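PDB 6AMS: beta sliding clamp from Pseudomonas aeruginosa, which probably confers processivity on DNA polymerases by forming a ring-shaped head-to-tail homodimer around DNA and tethering them to it. Local coordinates for residues 284-289 and 309-314; 130-135 and 208-213; 3-8 and 57-62; 46-51 and 197-202. All blocks are in the same frame, centred on the assembly; numbering follows the deposited sequence.

Interaction 1 of 4, residues 284-289 and 309-314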
loop_
_atom_site.group_PDB
_atom_site.type_symbol
_atom_site.label_atom_id
_atom_site.label_comp_id
_atom_site.label_asym_id
_atom_site.label_seq_id
_atom_site.Cartn_x
_atom_site.Cartn_y
_atom_site.Cartn_z
ATOM N N LEU A 284 10.390 24.061 -21.686
ATOM C CA LEU A 284 9.208 24.632 -22.290
ATOM C C LEU A 284 9.573 25.660 -23.343
ATOM O O LEU A 284 10.415 26.517 -23.123
ATOM C CB LEU A 284 8.339 25.294 -21.227
ATOM C CG LEU A 284 7.182 24.540 -20.588
ATOM C CD1 LEU A 284 7.566 23.132 -20.197
ATOM C CD2 LEU A 284 6.663 25.308 -19.391
ATOM N N GLN A 285 8.959 25.537 -24.508
ATOM C CA GLN A 285 9.162 26.501 -25.571
ATOM C C GLN A 285 7.804 27.042 -25.902
ATOM O O GLN A 285 6.929 26.319 -26.397
ATOM C CB GLN A 285 9.822 25.875 -26.783
ATOM C CG GLN A 285 11.300 25.603 -26.535
ATOM C CD GLN A 285 12.000 25.017 -27.731
ATOM O OE1 GLN A 285 11.416 24.223 -28.452
ATOM N NE2 GLN A 285 13.217 25.432 -27.977
ATOM N N LEU A 286 7.619 28.311 -25.552
ATOM C CA LEU A 286 6.350 28.972 -25.693
ATOM C C LEU A 286 6.444 29.908 -26.891
ATOM O O LEU A 286 7.414 30.656 -27.056
ATOM C CB LEU A 286 6.017 29.753 -24.414
ATOM C CG LEU A 286 4.688 30.483 -24.411
ATOM C CD1 LEU A 286 3.515 29.536 -24.349
ATOM C CD2 LEU A 286 4.637 31.429 -23.234
ATOM N N SER A 287 5.416 29.849 -27.726
ATOM C CA SER A 287 5.262 30.764 -28.847
ATOM C C SER A 287 3.778 30.934 -29.064
ATOM O O SER A 287 2.958 30.244 -28.437
ATOM C CB SER A 287 5.931 30.184 -30.101
ATOM O OG SER A 287 5.353 28.926 -30.418
ATOM N N ASN A 288 3.435 31.854 -29.949
ATOM C CA ASN A 288 2.030 32.184 -30.233
ATOM C C ASN A 288 1.177 30.927 -30.413
ATOM O O ASN A 288 1.440 30.098 -31.288
ATOM C CB ASN A 288 1.948 33.111 -31.450
ATOM C CG ASN A 288 2.485 34.522 -31.153
ATOM O OD1 ASN A 288 2.591 34.975 -29.994
ATOM N ND2 ASN A 288 2.861 35.219 -32.206
ATOM N N GLY A 289 0.202 30.795 -29.519
ATOM C CA GLY A 289 -0.733 29.691 -29.493
ATOM C C GLY A 289 -0.121 28.310 -29.436
ATOM O O GLY A 289 -0.715 27.368 -29.957
ATOM N N VAL A 309 -2.116 26.358 -26.436
ATOM C CA VAL A 309 -2.489 27.164 -25.288
ATOM C C VAL A 309 -2.800 28.567 -25.755
ATOM O O VAL A 309 -2.315 28.993 -26.788
ATOM C CB VAL A 309 -1.353 27.230 -24.260
ATOM C CG1 VAL A 309 -1.142 25.871 -23.616
ATOM C CG2 VAL A 309 -0.079 27.728 -24.917
ATOM N N GLU A 310 -3.628 29.289 -25.017
ATOM C CA GLU A 310 -3.935 30.635 -25.442
ATOM C C GLU A 310 -2.784 31.487 -24.973
ATOM O O GLU A 310 -2.569 31.640 -23.779
ATOM C CB GLU A 310 -5.233 31.106 -24.807
ATOM C CG GLU A 310 -6.466 30.397 -25.328
ATOM C CD GLU A 310 -7.621 30.488 -24.363
ATOM O OE1 GLU A 310 -7.460 31.154 -23.326
ATOM O OE2 GLU A 310 -8.677 29.892 -24.629
ATOM N N TYR A 311 -2.056 32.053 -25.928
ATOM C CA TYR A 311 -0.903 32.886 -25.632
ATOM C C TYR A 311 -0.501 33.726 -26.837
ATOM O O TYR A 311 -0.437 33.231 -27.961
ATOM C CB TYR A 311 0.298 32.034 -25.178
ATOM C CG TYR A 311 1.564 32.845 -25.074
ATOM C CD1 TYR A 311 1.669 33.858 -24.141
ATOM C CD2 TYR A 311 2.600 32.680 -25.978
ATOM C CE1 TYR A 311 2.794 34.640 -24.063
ATOM C CE2 TYR A 311 3.735 33.459 -25.905
ATOM C CZ TYR A 311 3.821 34.438 -24.943
ATOM O OH TYR A 311 4.936 35.223 -24.848
ATOM N N ASN A 312 -0.261 35.009 -26.603
ATOM C CA ASN A 312 0.202 35.917 -27.664
ATOM C C ASN A 312 1.361 36.784 -27.175
ATOM O O ASN A 312 1.211 37.557 -26.230
ATOM C CB ASN A 312 -0.961 36.810 -28.123
ATOM C CG ASN A 312 -0.956 37.036 -29.626
ATOM O OD1 ASN A 312 -1.179 36.095 -30.419
ATOM N ND2 ASN A 312 -0.696 38.276 -30.035
ATOM N N GLY A 313 2.513 36.665 -27.819
ATOM C CA GLY A 313 3.665 37.452 -27.414
ATOM C C GLY A 313 4.972 36.814 -27.783
ATOM O O GLY A 313 5.002 35.848 -28.511
ATOM N N GLY A 314 6.050 37.368 -27.241
ATOM C CA GLY A 314 7.414 36.913 -27.512
ATOM C C GLY A 314 7.658 35.457 -27.166
ATOM O O GLY A 314 6.997 34.877 -26.289
#
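The turn at N288-G289 meets the loop at Y311 almost crosswise, the two backbone directions lying 119° apart, and G289 N bonds to Y311 O at 3.0 Å. Two CA-H...O contacts run beside this bond: G289 CA approaches V309 O at 3.2 Å, and N288 CA also points its hydrogen at Y311 O.

The main side-chain contact is L286 on Y311. L286 CD2 sits over the centre of the Y311 ring, 3.5 Å from the centroid, as a CH-pi contact. L286 CG is nearer the rim, 3.4 Å from Y311 CD2. Y311 CG lies trans to the backbone N (chi1 171°), which brings the ring against L286. G313 N lies off-centre over the opposite face. S287 O approaches the edge at Y311 CD2.

Residues 309-314 belong to the connection between strands 302-307 and 316-321, the two outer strands of a four-stranded antiparallel sheet in the C-terminal domain. The turn 288-289 joins the two inner strands, so the connection passes the end of that hairpin. Strand 255-260 adds V257, which touches both L286 and Y311.

N288 reaches back to the loop with its amide. G313 N gives its hydrogen to N288 OD1 at 2.8 Å, in a bond that is nearly straight (175°). G313 O is also close to OD1, but both are acceptors and do not bond. At the far end of the ring, Y311 OH donates to G314 O at 2.5 Å, in the carbonyl plane and on a lone pair. L286 CD1 also touches V309 CG2 at 4.1 Å.

Interaction 2 of 4, residues 130-135 and 208-213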
loop_
_atom_site.group_PDB
_atom_site.type_symbol
_atom_site.label_atom_id
_atom_site.label_comp_id
_atom_site.label_asym_id
_atom_site.label_seq_id
_atom_site.Cartn_x
_atom_site.Cartn_y
_atom_site.Cartn_z
ATOM N N ILE A 130 -14.311 28.608 12.790
ATOM C CA ILE A 130 -14.395 28.595 11.337
ATOM C C ILE A 130 -14.963 27.266 10.897
ATOM O O ILE A 130 -14.892 26.289 11.635
ATOM C CB ILE A 130 -13.000 28.859 10.713
ATOM C CG1 ILE A 130 -13.115 29.111 9.198
ATOM C CG2 ILE A 130 -12.015 27.723 11.013
ATOM C CD1 ILE A 130 -11.864 29.784 8.661
ATOM N N ALA A 131 -15.553 27.230 9.711
ATOM C CA ALA A 131 -16.016 25.964 9.115
ATOM C C ALA A 131 -14.836 25.015 8.865
ATOM O O ALA A 131 -13.796 25.408 8.283
ATOM C CB ALA A 131 -16.768 26.224 7.817
ATOM N N GLN A 132 -14.968 23.779 9.328
ATOM C CA GLN A 132 -13.910 22.790 9.172
ATOM C C GLN A 132 -13.453 22.649 7.728
ATOM O O GLN A 132 -12.269 22.501 7.461
ATOM C CB GLN A 132 -14.352 21.437 9.723
ATOM C CG GLN A 132 -14.553 21.423 11.225
ATOM C CD GLN A 132 -14.761 20.028 11.762
ATOM O OE1 GLN A 132 -14.363 19.051 11.141
ATOM N NE2 GLN A 132 -15.378 19.929 12.923
ATOM N N SER A 133 -14.405 22.722 6.802
ATOM C CA SER A 133 -14.118 22.598 5.377
ATOM C C SER A 133 -13.281 23.761 4.850
ATOM O O SER A 133 -12.434 23.574 3.990
ATOM C CB SER A 133 -15.404 22.426 4.568
ATOM O OG SER A 133 -16.233 23.563 4.662
ATOM N N LYS A 134 -13.535 24.964 5.347
ATOM C CA LYS A 134 -12.742 26.108 4.946
ATOM C C LYS A 134 -11.295 25.999 5.422
ATOM O O LYS A 134 -10.374 26.264 4.672
ATOM C CB LYS A 134 -13.394 27.399 5.425
ATOM C CG LYS A 134 -14.686 27.681 4.688
ATOM C CD LYS A 134 -15.381 28.935 5.159
ATOM C CE LYS A 134 -16.805 28.953 4.644
ATOM N NZ LYS A 134 -17.623 29.969 5.348
ATOM N N LEU A 135 -11.105 25.587 6.668
ATOM C CA LEU A 135 -9.765 25.425 7.209
ATOM C C LEU A 135 -9.057 24.274 6.508
ATOM O O LEU A 135 -7.856 24.325 6.272
ATOM C CB LEU A 135 -9.804 25.180 8.717
ATOM C CG LEU A 135 -8.451 24.874 9.353
ATOM C CD1 LEU A 135 -7.403 25.899 8.959
ATOM C CD2 LEU A 135 -8.551 24.761 10.863
ATOM N N LEU A 208 -10.282 17.048 10.120
ATOM C CA LEU A 208 -11.468 17.859 9.837
ATOM C C LEU A 208 -12.480 17.268 8.844
ATOM O O LEU A 208 -12.756 17.849 7.803
ATOM C CB LEU A 208 -11.017 19.234 9.341
ATOM C CG LEU A 208 -10.110 20.031 10.277
ATOM C CD1 LEU A 208 -9.310 21.079 9.527
ATOM C CD2 LEU A 208 -10.908 20.664 11.401
ATOM N N THR A 209 -13.076 16.153 9.237
ATOM C CA THR A 209 -14.031 15.448 8.400
ATOM C C THR A 209 -15.491 15.900 8.485
ATOM O O THR A 209 -16.285 15.532 7.628
ATOM C CB THR A 209 -13.972 13.945 8.694
ATOM O OG1 THR A 209 -14.214 13.725 10.088
ATOM C CG2 THR A 209 -12.607 13.403 8.347
ATOM N N GLU A 210 -15.852 16.719 9.468
ATOM C CA GLU A 210 -17.248 17.127 9.569
ATOM C C GLU A 210 -17.487 18.267 8.609
ATOM O O GLU A 210 -17.063 19.392 8.842
ATOM C CB GLU A 210 -17.584 17.610 10.973
ATOM C CG GLU A 210 -17.210 16.671 12.100
ATOM C CD GLU A 210 -17.617 17.229 13.447
ATOM O OE1 GLU A 210 -16.804 17.181 14.388
ATOM O OE2 GLU A 210 -18.751 17.734 13.558
ATOM N N GLN A 211 -18.204 17.963 7.539
ATOM C CA GLN A 211 -18.493 18.935 6.492
ATOM C C GLN A 211 -19.363 20.122 6.917
ATOM O O GLN A 211 -19.131 21.249 6.488
ATOM C CB GLN A 211 -18.967 18.223 5.227
ATOM C CG GLN A 211 -17.813 17.501 4.537
ATOM C CD GLN A 211 -18.244 16.341 3.666
ATOM O OE1 GLN A 211 -19.418 15.992 3.611
ATOM N NE2 GLN A 211 -17.294 15.754 2.963
ATOM N N ASP A 212 -20.364 19.865 7.752
ATOM C CA ASP A 212 -21.222 20.925 8.271
ATOM C C ASP A 212 -20.685 21.447 9.607
ATOM O O ASP A 212 -21.255 22.355 10.202
ATOM C CB ASP A 212 -22.654 20.421 8.465
ATOM C CG ASP A 212 -23.426 20.322 7.164
ATOM O OD1 ASP A 212 -23.150 19.404 6.367
ATOM O OD2 ASP A 212 -24.325 21.157 6.947
ATOM N N GLY A 213 -19.587 20.860 10.070
ATOM C CA GLY A 213 -18.991 21.216 11.341
ATOM C C GLY A 213 -18.108 22.442 11.420
ATOM O O GLY A 213 -17.612 22.949 10.426
#
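Q132 fills the inside of the bend made by residues 208-213. Its backbone N starts the contact: Q132 N makes a nearly straight bond to G213 O at 3.0 Å. The side chain leaves beside its own backbone N (chi1 -67°) and runs extended beyond CG.

Q132 CB comes first and lies 3.5 Å from E210 O. CG is next. Q132 CG packs on the G213 carbonyl and also on the methyl L208 CD2, at 3.7 Å from the latter. CD passes E210 CB and E210 O at van der Waals distance. At the tip the two amide atoms part. Q132 OE1 accepts from E210 N at 3.2 Å. The donor stands 44° out of the amide carbonyl plane, and the bond is bent. OE1 also touches L208 CA. Q132 NE2 makes a weak bond to E210 OE1 at 3.4 Å, with amide and carboxylate planes 76° apart. Its stronger partner is E214 O, just past the bend. The amide thus links the middle of the bend, at E210, to its exit at E214.

L208 adds the apolar side. L208 CD1 meets L135 CG at 3.9 Å, the two side chains crossing at about a right angle. I130 pairs through its backbone with V215, and L135 rests on I217, so strand 214-219 borders the same site.

The contact joins the start of helix 132-142 to the loop between helix 198-207 and strand 214-219. Strands 126-131 and 214-219 are antiparallel neighbours. This is the strand-to-helix passage of the central domain, in the ring-forming fold of DNA polymerase processivity factors, with helices towards the hole and sheets outside.

Interaction 3 of 4, residues 3-8 and 57-62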
loop_
_atom_site.group_PDB
_atom_site.type_symbol
_atom_site.label_atom_id
_atom_site.label_comp_id
_atom_site.label_asym_id
_atom_site.label_seq_id
_atom_site.Cartn_x
_atom_site.Cartn_y
_atom_site.Cartn_z
ATOM N N PHE A 3 -14.386 1.095 34.361
ATOM C CA PHE A 3 -15.554 1.463 33.575
ATOM C C PHE A 3 -15.998 0.368 32.619
ATOM O O PHE A 3 -15.290 -0.616 32.394
ATOM C CB PHE A 3 -15.313 2.780 32.824
ATOM C CG PHE A 3 -14.124 2.760 31.888
ATOM C CD1 PHE A 3 -12.851 2.967 32.363
ATOM C CD2 PHE A 3 -14.301 2.550 30.518
ATOM C CE1 PHE A 3 -11.767 2.962 31.497
ATOM C CE2 PHE A 3 -13.233 2.567 29.651
ATOM C CZ PHE A 3 -11.947 2.764 30.139
ATOM N N THR A 4 -17.216 0.536 32.103
ATOM C CA THR A 4 -17.752 -0.270 31.022
ATOM C C THR A 4 -18.031 0.650 29.836
ATOM O O THR A 4 -18.361 1.822 30.017
ATOM C CB THR A 4 -19.018 -1.021 31.409
ATOM O OG1 THR A 4 -19.993 -0.087 31.874
ATOM C CG2 THR A 4 -18.718 -2.060 32.497
ATOM N N ILE A 5 -17.854 0.116 28.635
ATOM C CA ILE A 5 -18.042 0.881 27.421
ATOM C C ILE A 5 -18.270 -0.040 26.221
ATOM O O ILE A 5 -17.747 -1.140 26.168
ATOM C CB ILE A 5 -16.829 1.817 27.192
ATOM C CG1 ILE A 5 -17.116 2.855 26.108
ATOM C CG2 ILE A 5 -15.585 1.013 26.890
ATOM C CD1 ILE A 5 -16.038 3.899 25.952
ATOM N N GLN A 6 -19.083 0.411 25.274
ATOM C CA GLN A 6 -19.364 -0.342 24.058
ATOM C C GLN A 6 -18.131 -0.363 23.183
ATOM O O GLN A 6 -17.343 0.568 23.202
ATOM C CB GLN A 6 -20.510 0.296 23.295
ATOM C CG GLN A 6 -21.874 -0.104 23.798
ATOM C CD GLN A 6 -22.443 -1.269 23.027
ATOM O OE1 GLN A 6 -22.547 -1.220 21.807
ATOM N NE2 GLN A 6 -22.825 -2.318 23.736
ATOM N N ARG A 7 -17.983 -1.402 22.379
ATOM C CA ARG A 7 -16.801 -1.513 21.543
ATOM C C ARG A 7 -16.681 -0.332 20.594
ATOM O O ARG A 7 -15.621 0.242 20.445
ATOM C CB ARG A 7 -16.864 -2.809 20.736
ATOM C CG ARG A 7 -15.832 -2.915 19.633
ATOM C CD ARG A 7 -16.223 -3.975 18.625
ATOM N NE ARG A 7 -15.277 -4.078 17.527
ATOM C CZ ARG A 7 -15.392 -3.444 16.369
ATOM N NH1 ARG A 7 -16.419 -2.653 16.139
ATOM N NH2 ARG A 7 -14.475 -3.608 15.445
ATOM N N GLU A 8 -17.785 0.045 19.979
ATOM C CA GLU A 8 -17.792 1.159 19.057
ATOM C C GLU A 8 -17.487 2.492 19.721
ATOM O O GLU A 8 -16.774 3.314 19.175
ATOM C CB GLU A 8 -19.114 1.206 18.293
ATOM C CG GLU A 8 -19.309 0.041 17.343
ATOM C CD GLU A 8 -19.464 -1.288 18.042
ATOM O OE1 GLU A 8 -19.870 -1.302 19.209
ATOM O OE2 GLU A 8 -19.190 -2.322 17.424
ATOM N N VAL A 57 -15.269 10.572 25.488
ATOM C CA VAL A 57 -16.430 9.714 25.323
ATOM C C VAL A 57 -17.223 9.701 26.631
ATOM O O VAL A 57 -16.645 9.703 27.706
ATOM C CB VAL A 57 -16.022 8.298 24.866
ATOM C CG1 VAL A 57 -14.992 7.701 25.802
ATOM C CG2 VAL A 57 -17.229 7.390 24.702
ATOM N N VAL A 58 -18.545 9.718 26.538
ATOM C CA VAL A 58 -19.389 9.700 27.723
ATOM C C VAL A 58 -19.601 8.264 28.174
ATOM O O VAL A 58 -19.871 7.393 27.357
ATOM C CB VAL A 58 -20.747 10.375 27.444
ATOM C CG1 VAL A 58 -21.699 10.197 28.613
ATOM C CG2 VAL A 58 -20.546 11.849 27.146
ATOM N N LEU A 59 -19.461 8.013 29.472
ATOM C CA LEU A 59 -19.646 6.661 30.004
ATOM C C LEU A 59 -21.050 6.585 30.568
ATOM O O LEU A 59 -21.504 7.547 31.179
ATOM C CB LEU A 59 -18.654 6.399 31.128
ATOM C CG LEU A 59 -17.162 6.444 30.769
ATOM C CD1 LEU A 59 -16.315 6.406 32.027
ATOM C CD2 LEU A 59 -16.807 5.304 29.832
ATOM N N GLU A 60 -21.729 5.466 30.377
ATOM C CA GLU A 60 -23.134 5.334 30.748
ATOM C C GLU A 60 -23.307 4.668 32.092
ATOM O O GLU A 60 -23.927 5.259 32.974
ATOM C CB GLU A 60 -23.924 4.616 29.639
ATOM C CG GLU A 60 -24.399 5.630 28.589
ATOM C CD GLU A 60 -24.585 5.047 27.199
ATOM O OE1 GLU A 60 -23.692 4.291 26.793
ATOM O OE2 GLU A 60 -25.601 5.360 26.532
ATOM N N ASP A 61 -22.756 3.480 32.272
ATOM C CA ASP A 61 -22.798 2.846 33.600
ATOM C C ASP A 61 -21.895 3.564 34.582
ATOM O O ASP A 61 -21.017 4.333 34.192
ATOM C CB ASP A 61 -22.380 1.382 33.527
ATOM C CG ASP A 61 -23.303 0.555 32.674
ATOM O OD1 ASP A 61 -24.530 0.795 32.716
ATOM O OD2 ASP A 61 -22.804 -0.341 31.970
ATOM N N ALA A 62 -22.097 3.292 35.863
ATOM C CA ALA A 62 -21.291 3.947 36.889
ATOM C C ALA A 62 -19.843 3.585 36.623
ATOM O O ALA A 62 -19.557 2.525 36.067
ATOM C CB ALA A 62 -21.727 3.540 38.288
#
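T4 turns OG1 into the position between its backbone N and carbonyl carbon (chi1 56°), while D61 carries its carboxylate beside its own backbone N (chi1 -62°), and the two side chains meet at about a right angle. T4 OG1 donates to D61 OD2 at 2.8 Å. The oxygen uses its anti lone pair, the one turned away from OD1.

The apolar contacts lie further along. L59 forks over the base of F3: L59 CD1 meets F3 CB at 3.8 Å, and L59 CD2 meets F3 CD2 at the same distance, obliquely to the ring. L59 CD2 also touches T4 O. I5 extends its chain so that I5 CD1 meets the V57 methyls tip to tip, 3.9 Å from V57 CG2, with CG1 equally near.

L42 of strand 41-47 touches F3, V57 and L59, and V37 of strand 32-38 touches F3 and L59. Q40 NE2 binds the carbonyls of L59 and D61, which holds the end of the second segment.

Strand 2-6 is an outer strand of a four-stranded antiparallel sheet, and strand 51-58 belongs to an eight-stranded one. The contact is sheet-to-sheet packing in the N-terminal domain of this ring-forming processivity factor, with a polar link at its exposed end.

Interaction 4 of 4, residues 46-51 and 197-202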
loop_
_atom_site.group_PDB
_atom_site.type_symbol
_atom_site.label_atom_id
_atom_site.label_comp_id
_atom_site.label_asym_id
_atom_site.label_seq_id
_atom_site.Cartn_x
_atom_site.Cartn_y
_atom_site.Cartn_z
ATOM N N GLY A 46 -3.158 11.036 23.228
ATOM C CA GLY A 46 -1.998 10.509 22.540
ATOM C C GLY A 46 -1.086 11.649 22.142
ATOM O O GLY A 46 -1.556 12.728 21.811
ATOM N N THR A 47 0.220 11.435 22.211
ATOM C CA THR A 47 1.156 12.477 21.826
ATOM C C THR A 47 2.480 11.955 21.290
ATOM O O THR A 47 2.908 10.863 21.632
ATOM C CB THR A 47 1.459 13.409 23.008
ATOM O OG1 THR A 47 2.190 14.545 22.541
ATOM C CG2 THR A 47 2.272 12.683 24.054
ATOM N N ASP A 48 3.103 12.746 20.423
ATOM C CA ASP A 48 4.417 12.438 19.867
ATOM C C ASP A 48 5.437 13.513 20.251
ATOM O O ASP A 48 6.476 13.632 19.598
ATOM C CB ASP A 48 4.352 12.280 18.350
ATOM C CG ASP A 48 4.032 13.572 17.640
ATOM O OD1 ASP A 48 3.797 14.586 18.314
ATOM O OD2 ASP A 48 4.016 13.568 16.398
ATOM N N LEU A 49 5.043 14.335 21.232
ATOM C CA LEU A 49 5.758 15.475 21.848
ATOM C C LEU A 49 5.678 16.774 21.040
ATOM O O LEU A 49 6.166 17.806 21.475
ATOM C CB LEU A 49 7.205 15.178 22.293
ATOM C CG LEU A 49 7.472 13.951 23.156
ATOM C CD1 LEU A 49 8.907 13.488 22.983
ATOM C CD2 LEU A 49 7.168 14.241 24.614
ATOM N N GLU A 50 5.053 16.713 19.872
ATOM C CA GLU A 50 4.878 17.885 19.038
ATOM C C GLU A 50 3.395 18.178 18.952
ATOM O O GLU A 50 2.958 19.321 18.953
ATOM C CB GLU A 50 5.429 17.624 17.633
ATOM C CG GLU A 50 5.147 18.734 16.630
ATOM C CD GLU A 50 5.475 18.354 15.195
ATOM O OE1 GLU A 50 6.625 17.956 14.920
ATOM O OE2 GLU A 50 4.580 18.471 14.330
ATOM N N VAL A 51 2.626 17.102 18.913
ATOM C CA VAL A 51 1.189 17.165 18.780
ATOM C C VAL A 51 0.516 16.350 19.870
ATOM O O VAL A 51 0.965 15.263 20.194
ATOM C CB VAL A 51 0.783 16.626 17.390
ATOM C CG1 VAL A 51 -0.698 16.305 17.296
ATOM C CG2 VAL A 51 1.195 17.599 16.305
ATOM N N PRO A 197 4.187 23.053 12.450
ATOM C CA PRO A 197 5.025 22.016 11.859
ATOM C C PRO A 197 4.287 21.061 10.937
ATOM O O PRO A 197 3.152 20.663 11.171
ATOM C CB PRO A 197 5.557 21.270 13.082
ATOM C CG PRO A 197 5.413 22.226 14.221
ATOM C CD PRO A 197 4.753 23.479 13.725
ATOM N N ARG A 198 4.989 20.694 9.883
ATOM C CA ARG A 198 4.509 19.805 8.844
ATOM C C ARG A 198 3.652 18.610 9.279
ATOM O O ARG A 198 2.568 18.409 8.748
ATOM C CB ARG A 198 5.709 19.303 8.049
ATOM C CG ARG A 198 5.414 18.059 7.256
ATOM C CD ARG A 198 6.654 17.466 6.632
ATOM N NE ARG A 198 6.238 16.629 5.523
ATOM C CZ ARG A 198 6.098 17.073 4.287
ATOM N NH1 ARG A 198 6.380 18.336 4.006
ATOM N NH2 ARG A 198 5.694 16.252 3.332
ATOM N N LYS A 199 4.136 17.823 10.235
ATOM C CA LYS A 199 3.405 16.641 10.662
ATOM C C LYS A 199 2.059 17.009 11.289
ATOM O O LYS A 199 1.045 16.378 11.022
ATOM C CB LYS A 199 4.249 15.806 11.622
ATOM C CG LYS A 199 3.795 14.365 11.744
ATOM C CD LYS A 199 4.842 13.512 12.436
ATOM C CE LYS A 199 4.352 12.086 12.626
ATOM N NZ LYS A 199 5.346 11.255 13.361
ATOM N N GLY A 200 2.060 18.044 12.118
ATOM C CA GLY A 200 0.846 18.489 12.769
ATOM C C GLY A 200 -0.229 19.022 11.845
ATOM O O GLY A 200 -1.393 18.691 11.999
ATOM N N ILE A 201 0.166 19.836 10.876
ATOM C CA ILE A 201 -0.788 20.413 9.936
ATOM C C ILE A 201 -1.486 19.373 9.050
ATOM O O ILE A 201 -2.674 19.487 8.789
ATOM C CB ILE A 201 -0.198 21.613 9.138
ATOM C CG1 ILE A 201 -1.315 22.475 8.555
ATOM C CG2 ILE A 201 0.772 21.174 8.052
ATOM C CD1 ILE A 201 -1.986 23.367 9.571
ATOM N N LEU A 202 -0.749 18.363 8.600
ATOM C CA LEU A 202 -1.315 17.316 7.761
ATOM C C LEU A 202 -2.293 16.507 8.590
ATOM O O LEU A 202 -3.374 16.159 8.134
ATOM C CB LEU A 202 -0.216 16.430 7.188
ATOM C CG LEU A 202 0.772 17.131 6.260
ATOM C CD1 LEU A 202 1.985 16.262 5.997
ATOM C CD2 LEU A 202 0.097 17.525 4.963
#
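D48 is the first residue of 46-51 to face the helix start at 197-202, and T47 just before it helps to set the turn. T47 OG1 accepts from L49 N, an ST turn, and T47 OG1 separately donates to V51 O at 2.7 Å. D48 OD2 comes within 4.0 Å of K199 NZ. The charges are opposite, but the gap is too long for a salt bridge. K199 is fully extended, and the two side chains approach from opposite directions.

The other oxygen of D48 shapes the turn. With chi1 at 67°, D48 OD1 accepts from E50 N at 2.9 Å and from V51 N at 2.8 Å. E50 N makes an Asx turn, and V51 N extends it to an Asx motif.

The loop connects strands 41-47 and 51-58 of the N-terminal domain, while helix 198-207 belongs to the central domain. The contact therefore bridges two domains, at a place where their strands 51-58 and 231-236 pair in one eight-stranded sheet.

E50 reaches furthest across. CG is trans to the backbone N (chi1 173°), and the extended chain slides past the P197 ring in the opposite direction. E50 OE2 lies 3.2 Å from P197 CB and 3.8 Å from K199 CB. E50 OE2 also takes a weak, bent bond from G200 N at 3.4 Å. P197 is the N-cap residue, so the carboxylate stands near the helix N-terminus, where the helix dipole would probably stabilise its negative charge.

V51 closes the segment. V51 CG2 packs on G200 CA at 3.7 Å, and the side chain also touches F233 and S235 of strand 231-236.

Overall arrangement
Interactions 3 and 4 open first along the chain, and their segments alternate. Interactions 4 and 2 alternate as well. Interaction 1 comes last, in series with the rest. Interactions 2, 3 and 4 all reach the eight-stranded sheet that runs from the N-terminal into the central domain. The centres of 2 and 4 are about 20 Å apart, with nearest atoms about 6 Å apart. Both involve helix 198-207 or the loop after it. Interaction 3 lies about 28 Å from each of them by centres. Interaction 1 is about 66 Å from interaction 3 between centres. Interactions 1, 2 and 3 each lie within one domain. Interaction 4 joins the N-terminal and central domains, side by side in one subunit of the ring.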